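Non-reducing end beta-L-arabinofuranosidase (Bacteroides thetaiotaomicron, PDB 5MQO) probably hydrolyses glycosidic bonds in complex plant pectin, as a GH127 enzyme with likely aceric acidase or beta-L-arabinofuranosidase activity. Local coordinates at residues A[26-31]-A[251-256]; A[307-312]-A[392-397]; A[473-476]-A[481-484]. All coordinates share one frame; numbering follows the deposited sequence.

All three contacts are buried, but contact 2 lies nearest the centre of the chain, about 14 Å from it centre to centre, and contact 1 farthest at about 22 Å. Contacts 1 and 2 both involve the helical catalytic domain and meet directly: Arg253 NH2 lies 2.7 Å from Asp309 OD1 in a salt bridge. Contact 3 belongs instead to a beta hairpin, and Thr475 CG2 packs 3.5 Å from Trp393 CZ2 of contact 2. The chemistry differs accordingly: an arginine packed against a loop without a bond across, a charged pair beside small apolar atoms between helices, and a backbone ladder with sorted side-chain faces.

Contact 1 of 3, residues A[26-31]-A[251-256]; sequences TDMSQS and MYRATG
Arg253 reaches out from helix 243-255 and lies against the loop 26-31, supplying 108 of the 205 Å² buried between the two segments. Its aliphatic part meets backbone first: CD comes within 3.3 Å of Asp27 O, and CG is 3.5 Å from the same oxygen. The flat end then passes beside Met28, whose CG sits 3.6 Å above one face of the Arg253 guanidinium, offset toward its rim. Met28 SD follows at 3.9 Å from Arg253 NH2, and the two side chains run alongside each other, pointing the same way. Ser31 OG, 3.7 Å from Arg253 NE, is a neighbour and not a bonding partner; no hydrogen bond crosses between the segments.

The extended run of the arginine from CG to NE (chi3 -172°) is what carries the charge past the Asp27 carbonyl. All three of its nitrogens find acids beyond the loop: NE pairs with Glu313, which also accepts a hydrogen bond from Ser31 OG, NH2 with Asp309 and NH1 with Glu250. The Glu250 carboxylate takes Asp27 N with OE1 and Arg253 NH1 with OE2, joining the loop to the helix that carries the arginine.

The loop has its own internal bracing. Asp27 OD1 accepts from Ser29 N at 3.2 Å, an Asx turn in which the N-H meets OD1 from above the carboxylate plane. Overlapping it, a type I beta turn runs from Met28 to Ser31, with Ser31 N bonded to Met28 O at 3.1 Å.

Farther out, Met28 also touches Ala312 of helix 297-314 and Glu397 of helix 382-399, while Thr26 rests on Trp393 and Arg394; the loop thus lies across helices 243-255, 297-314 and 382-399 shortly before strand 37-38.

Contact 2 of 3, residues A[307-312]-A[392-397]; sequences VADVYA and NWRMLE
Arg394 and Ala308 have the nearest CA atoms between segments 307-312 and 392-397, on helices 297-314 and 382-399 of the (alpha/alpha)6-barrel catalytic domain expected of family GH127. The short segments run nearly parallel, their axes 9.2 Å apart at an angle of 18°, and the small alanine side chain is turned toward the neighbouring helix.

Arg394 can be traced outward. Its CB packs on Ala308 CB at 3.7 Å, an apolar touch that Met395 extends from the next position, with SD 4.2 Å from the same methyl group. At CG the surroundings turn polar: Asp309 OD1 is 3.3 Å away. A bend there (chi2 68°) carries the chain across the carboxylate, and CD stands 4.1 Å from Asp309 OD1. NE then gives its hydrogen to Asp309 OD2 over 3.1 Å in an almost straight bond (173°), the hydrogen-bonded part of a salt bridge. Arg394 NH2 stays 3.7 Å from Asp309 OD2, so this is a bridge through NE and not a two-pronged one.

The other carboxylate oxygen, OD1, is engaged by Arg253 of helix 243-255; Asp309 is therefore shared between two arginines, while Met246 and Val249 of that helix also touch it. A leucine in place of Arg394 would probably leave the buried Asp309 OD2 without the charged mate described here, with Arg253 still holding OD1.

The two flat groups are strongly tilted against each other: Asp309 OD2 lies in the guanidinium plane, at its edge, yet Arg394 NE meets that oxygen from above the carboxylate plane.

Contact 3 of 3, residues A[473-476]-A[481-484]; sequences AYTL and IYCN
Tyr474 and Cys483 face each other as a non-hydrogen-bonded antiparallel pair in the hairpin of strands 474-477 and 480-483. On their side of the sheet the side chains pack side by side. The Cys483 sulfur sits at the rim of the Tyr474 ring, with SG 3.7 Å from CE1, a sulfur-aromatic contact made at the edge. Farther along, Tyr474 CD1 is 4.1 Å from Ile481 CG2, the branch anti to the backbone N, while the other branch, CG1, lies alongside Leu476 with CD2 4.0 Å away. Tyr474, Ile481 and Leu476 form an apolar row; Leu503 of strand 500-506 touches Tyr474 and Leu501 touches Ile481.

The opposite face carries Thr475 and Tyr482, and Asn484, just past the strand, turns its amide to Thr475. Thr475 OG1 stands between the backbone N and the carbonyl carbon (chi1 50°), within 3.4 Å of Tyr482 CB, and Asn484 ND2 donates to it at 3.1 Å, the hydroxyl lying in the amide plane. The Thr475 methyl meets Trp393 and Glu397 of helix 382-399, and the Tyr482 ring stacks with Phe532.

Carbonyls fill the hollows beside the rings: Tyr482 O lies at the Tyr474 ring edge and 3.1 Å from Tyr474 CA, a CA-H...O contact, and Thr475 O lies at the Tyr482 ring edge, in its plane. Tyr482 N to Thr475 O at 2.9 Å is nearly linear (167°), the return bond from Thr475 N to Tyr482 O is longer and more bent (146°), and Asn484 N reaches Ala473 O beyond the last bridge.

Asn484 spends ND2 on Thr475 and OD1 on Tyr560, which probably fixes the orientation of the amide, in contrast to the largely apolar contacts of Tyr474, Ile481 and Leu476 on the other face.

Contact 1 of 3, residues A[26-31]-A[251-256]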
# COMPACT_ATOMS: atom_id res chain seq x y z
N THR A 26 12.54 6.39 0.13
CA THR A 26 13.31 5.85 1.26
C THR A 26 14.67 5.30 0.85
O THR A 26 14.80 4.42 -0.01
CB THR A 26 12.53 4.81 2.10
OG1 THR A 26 11.84 3.90 1.25
CG2 THR A 26 11.51 5.54 2.96
N ASP A 27 15.68 5.76 1.57
CA ASP A 27 17.03 5.57 1.20
C ASP A 27 17.79 4.61 2.10
O ASP A 27 18.49 5.03 3.02
CB ASP A 27 17.67 6.94 1.23
CG ASP A 27 19.05 6.94 0.70
OD1 ASP A 27 19.40 5.98 -0.01
OD2 ASP A 27 19.77 7.91 1.01
N MET A 28 17.70 3.31 1.81
CA MET A 28 18.52 2.28 2.47
C MET A 28 19.91 2.09 1.80
O MET A 28 20.59 1.09 1.99
CB MET A 28 17.74 0.95 2.52
CG MET A 28 16.46 1.08 3.32
SD MET A 28 15.44 -0.36 3.68
CE MET A 28 16.67 -1.56 4.06
N SER A 29 20.35 3.08 1.04
CA SER A 29 21.57 2.97 0.25
C SER A 29 22.85 2.82 1.09
O SER A 29 23.77 2.17 0.64
CB SER A 29 21.66 4.16 -0.68
OG SER A 29 21.80 5.36 0.07
N GLN A 30 22.87 3.39 2.30
CA GLN A 30 23.97 3.23 3.28
C GLN A 30 23.65 2.23 4.39
O GLN A 30 24.45 2.07 5.31
CB GLN A 30 24.29 4.55 3.99
CG GLN A 30 24.42 5.78 3.11
CD GLN A 30 25.70 5.77 2.30
OE1 GLN A 30 26.78 5.89 2.86
NE2 GLN A 30 25.58 5.64 0.97
N SER A 31 22.50 1.57 4.34
CA SER A 31 22.07 0.78 5.48
C SER A 31 22.83 -0.55 5.50
O SER A 31 22.87 -1.22 4.50
CB SER A 31 20.55 0.56 5.41
OG SER A 31 19.90 1.81 5.49
N MET A 251 15.39 10.21 9.02
CA MET A 251 16.25 11.34 9.33
C MET A 251 17.66 10.95 9.63
O MET A 251 18.58 11.69 9.26
CB MET A 251 15.70 12.16 10.48
CG MET A 251 14.82 13.28 9.98
SD MET A 251 15.84 14.61 9.34
CE MET A 251 14.49 15.66 8.85
N TYR A 252 17.85 9.81 10.30
CA TYR A 252 19.22 9.28 10.48
C TYR A 252 19.85 8.98 9.13
O TYR A 252 20.94 9.43 8.84
CB TYR A 252 19.22 8.03 11.34
CG TYR A 252 20.48 7.20 11.28
CD1 TYR A 252 21.67 7.63 11.88
CD2 TYR A 252 20.48 5.97 10.64
CE1 TYR A 252 22.83 6.85 11.83
CE2 TYR A 252 21.62 5.18 10.58
CZ TYR A 252 22.80 5.62 11.17
OH TYR A 252 23.90 4.78 11.09
N ARG A 253 19.12 8.25 8.30
CA ARG A 253 19.48 8.08 6.90
C ARG A 253 19.86 9.35 6.18
O ARG A 253 20.82 9.34 5.43
CB ARG A 253 18.35 7.39 6.12
CG ARG A 253 18.31 5.89 6.41
CD ARG A 253 17.01 5.27 5.99
NE ARG A 253 16.95 3.90 6.46
CZ ARG A 253 15.86 3.14 6.36
NH1 ARG A 253 14.76 3.63 5.78
NH2 ARG A 253 15.87 1.89 6.81
N ALA A 254 19.11 10.42 6.40
CA ALA A 254 19.38 11.69 5.73
C ALA A 254 20.48 12.56 6.34
O ALA A 254 20.99 13.44 5.65
CB ALA A 254 18.11 12.50 5.62
N THR A 255 20.85 12.36 7.60
CA THR A 255 21.82 13.23 8.28
C THR A 255 23.07 12.55 8.82
O THR A 255 24.05 13.23 9.05
CB THR A 255 21.18 13.92 9.50
OG1 THR A 255 20.69 12.93 10.41
CG2 THR A 255 20.06 14.87 9.07
N GLY A 256 23.03 11.24 9.04
CA GLY A 256 24.13 10.50 9.65
C GLY A 256 24.20 10.70 11.15
O GLY A 256 25.17 10.28 11.78

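Contact 2 of 3, residues A[307-312]-A[392-397]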
# COMPACT_ATOMS: atom_id res chain seq x y z
N VAL A 307 10.05 -0.94 12.66
CA VAL A 307 11.01 -1.91 13.18
C VAL A 307 11.93 -2.49 12.08
O VAL A 307 13.12 -2.70 12.32
CB VAL A 307 10.27 -3.03 13.96
CG1 VAL A 307 11.18 -4.21 14.30
CG2 VAL A 307 9.70 -2.45 15.25
N ALA A 308 11.38 -2.71 10.89
CA ALA A 308 12.14 -3.18 9.76
C ALA A 308 13.17 -2.16 9.38
O ALA A 308 14.31 -2.50 9.06
CB ALA A 308 11.25 -3.47 8.59
N ASP A 309 12.76 -0.90 9.43
CA ASP A 309 13.69 0.22 9.25
C ASP A 309 14.83 0.25 10.29
O ASP A 309 15.98 0.48 9.93
CB ASP A 309 12.92 1.55 9.21
CG ASP A 309 12.55 1.95 7.80
OD1 ASP A 309 13.22 1.49 6.85
OD2 ASP A 309 11.60 2.75 7.64
N VAL A 310 14.53 -0.02 11.56
CA VAL A 310 15.60 -0.14 12.56
C VAL A 310 16.46 -1.35 12.26
O VAL A 310 17.69 -1.23 12.30
CB VAL A 310 15.08 -0.18 14.01
CG1 VAL A 310 16.19 -0.56 15.00
CG2 VAL A 310 14.46 1.18 14.35
N TYR A 311 15.83 -2.47 11.90
CA TYR A 311 16.60 -3.67 11.53
C TYR A 311 17.58 -3.39 10.39
O TYR A 311 18.72 -3.84 10.43
CB TYR A 311 15.71 -4.87 11.20
CG TYR A 311 16.56 -6.00 10.71
CD1 TYR A 311 17.25 -6.81 11.62
CD2 TYR A 311 16.79 -6.18 9.34
CE1 TYR A 311 18.10 -7.82 11.16
CE2 TYR A 311 17.63 -7.18 8.88
CZ TYR A 311 18.27 -7.99 9.78
OH TYR A 311 19.08 -8.94 9.26
N ALA A 312 17.14 -2.62 9.39
CA ALA A 312 18.01 -2.26 8.26
C ALA A 312 19.34 -1.66 8.69
O ALA A 312 20.34 -1.84 8.00
CB ALA A 312 17.30 -1.28 7.34
N ASN A 392 5.77 -4.14 3.84
CA ASN A 392 6.28 -5.11 2.89
C ASN A 392 7.42 -4.54 2.03
O ASN A 392 8.30 -5.28 1.56
CB ASN A 392 5.16 -5.66 2.01
CG ASN A 392 4.44 -6.79 2.67
OD1 ASN A 392 4.76 -7.95 2.47
ND2 ASN A 392 3.48 -6.45 3.51
N TRP A 393 7.38 -3.24 1.81
CA TRP A 393 8.41 -2.61 1.03
C TRP A 393 9.73 -2.64 1.79
O TRP A 393 10.73 -2.94 1.19
CB TRP A 393 8.02 -1.19 0.65
CG TRP A 393 9.05 -0.57 -0.21
CD1 TRP A 393 10.02 0.31 0.18
CD2 TRP A 393 9.25 -0.80 -1.60
NE1 TRP A 393 10.80 0.65 -0.89
CE2 TRP A 393 10.35 -0.01 -2.00
CE3 TRP A 393 8.61 -1.59 -2.56
CZ2 TRP A 393 10.81 0.01 -3.30
CZ3 TRP A 393 9.07 -1.56 -3.87
CH2 TRP A 393 10.17 -0.78 -4.22
N ARG A 394 9.72 -2.36 3.09
CA ARG A 394 10.93 -2.44 3.91
C ARG A 394 11.45 -3.88 3.97
O ARG A 394 12.66 -4.12 3.82
CB ARG A 394 10.67 -1.95 5.32
CG ARG A 394 10.88 -0.47 5.54
CD ARG A 394 9.87 0.36 4.81
NE ARG A 394 9.98 1.77 5.15
CZ ARG A 394 9.45 2.75 4.43
NH1 ARG A 394 8.74 2.50 3.33
NH2 ARG A 394 9.62 4.00 4.83
N MET A 395 10.54 -4.82 4.14
CA MET A 395 10.93 -6.24 4.14
C MET A 395 11.57 -6.67 2.80
O MET A 395 12.56 -7.41 2.79
CB MET A 395 9.75 -7.13 4.50
CG MET A 395 9.22 -6.89 5.91
SD MET A 395 10.31 -7.38 7.26
CE MET A 395 10.24 -9.15 7.09
N LEU A 396 11.04 -6.18 1.69
CA LEU A 396 11.70 -6.36 0.41
C LEU A 396 13.15 -5.85 0.44
O LEU A 396 14.07 -6.61 0.10
CB LEU A 396 10.94 -5.67 -0.73
CG LEU A 396 11.51 -5.81 -2.15
CD1 LEU A 396 11.48 -7.26 -2.64
CD2 LEU A 396 10.73 -4.91 -3.09
N GLU A 397 13.34 -4.59 0.86
CA GLU A 397 14.69 -3.96 0.78
C GLU A 397 15.72 -4.66 1.73
O GLU A 397 16.86 -4.86 1.37
CB GLU A 397 14.61 -2.42 1.02
CG GLU A 397 13.69 -1.69 0.02
CD GLU A 397 14.14 -0.29 -0.41
OE1 GLU A 397 14.48 0.61 0.42
OE2 GLU A 397 14.13 -0.07 -1.64

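Contact 3 of 3, residues A[473-476]-A[481-484]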
# COMPACT_ATOMS: atom_id res chain seq x y z
N ALA A 473 8.46 1.21 -8.39
CA ALA A 473 8.53 0.42 -9.62
C ALA A 473 9.78 -0.41 -9.68
O ALA A 473 9.71 -1.54 -10.11
CB ALA A 473 8.43 1.30 -10.85
N TYR A 474 10.91 0.13 -9.22
CA TYR A 474 12.20 -0.57 -9.27
C TYR A 474 12.95 -0.50 -7.94
O TYR A 474 12.68 0.37 -7.11
CB TYR A 474 13.13 0.06 -10.34
CG TYR A 474 12.61 0.16 -11.77
CD1 TYR A 474 12.77 -0.89 -12.69
CD2 TYR A 474 12.01 1.34 -12.24
CE1 TYR A 474 12.30 -0.79 -14.01
CE2 TYR A 474 11.55 1.44 -13.55
CZ TYR A 474 11.70 0.38 -14.43
OH TYR A 474 11.24 0.49 -15.70
N THR A 475 13.89 -1.40 -7.73
CA THR A 475 14.95 -1.17 -6.75
C THR A 475 16.29 -1.45 -7.39
O THR A 475 16.37 -2.06 -8.46
CB THR A 475 14.80 -2.09 -5.55
OG1 THR A 475 14.65 -3.43 -6.02
CG2 THR A 475 13.59 -1.69 -4.67
N LEU A 476 17.34 -1.06 -6.70
CA LEU A 476 18.72 -1.33 -7.14
C LEU A 476 19.47 -2.17 -6.12
O LEU A 476 19.05 -2.28 -4.96
CB LEU A 476 19.49 -0.03 -7.34
CG LEU A 476 18.77 1.15 -8.00
CD1 LEU A 476 19.54 2.44 -7.78
CD2 LEU A 476 18.55 0.88 -9.49
N ILE A 481 19.57 -4.12 -11.53
CA ILE A 481 18.28 -3.43 -11.42
C ILE A 481 17.08 -4.40 -11.40
O ILE A 481 16.97 -5.30 -12.24
CB ILE A 481 18.10 -2.49 -12.62
CG1 ILE A 481 19.25 -1.47 -12.61
CG2 ILE A 481 16.72 -1.82 -12.62
CD1 ILE A 481 19.30 -0.57 -13.82
N TYR A 482 16.15 -4.16 -10.48
CA TYR A 482 15.00 -5.04 -10.27
C TYR A 482 13.70 -4.39 -10.74
O TYR A 482 13.38 -3.28 -10.31
CB TYR A 482 14.88 -5.37 -8.79
CG TYR A 482 16.07 -6.13 -8.26
CD1 TYR A 482 17.28 -5.48 -8.00
CD2 TYR A 482 16.00 -7.51 -8.01
CE1 TYR A 482 18.38 -6.17 -7.50
CE2 TYR A 482 17.10 -8.21 -7.52
CZ TYR A 482 18.29 -7.54 -7.28
OH TYR A 482 19.37 -8.22 -6.79
N CYS A 483 12.96 -5.09 -11.60
CA CYS A 483 11.63 -4.62 -11.98
C CYS A 483 10.60 -5.22 -11.00
O CYS A 483 10.29 -6.42 -11.06
CB CYS A 483 11.28 -4.97 -13.43
SG CYS A 483 12.54 -4.45 -14.62
N ASN A 484 10.07 -4.36 -10.13
CA ASN A 484 9.13 -4.76 -9.11
C ASN A 484 7.66 -4.48 -9.45
O ASN A 484 6.84 -5.37 -9.33
CB ASN A 484 9.53 -4.08 -7.81
CG ASN A 484 10.80 -4.66 -7.25
OD1 ASN A 484 10.87 -5.86 -7.04
ND2 ASN A 484 11.79 -3.83 -7.01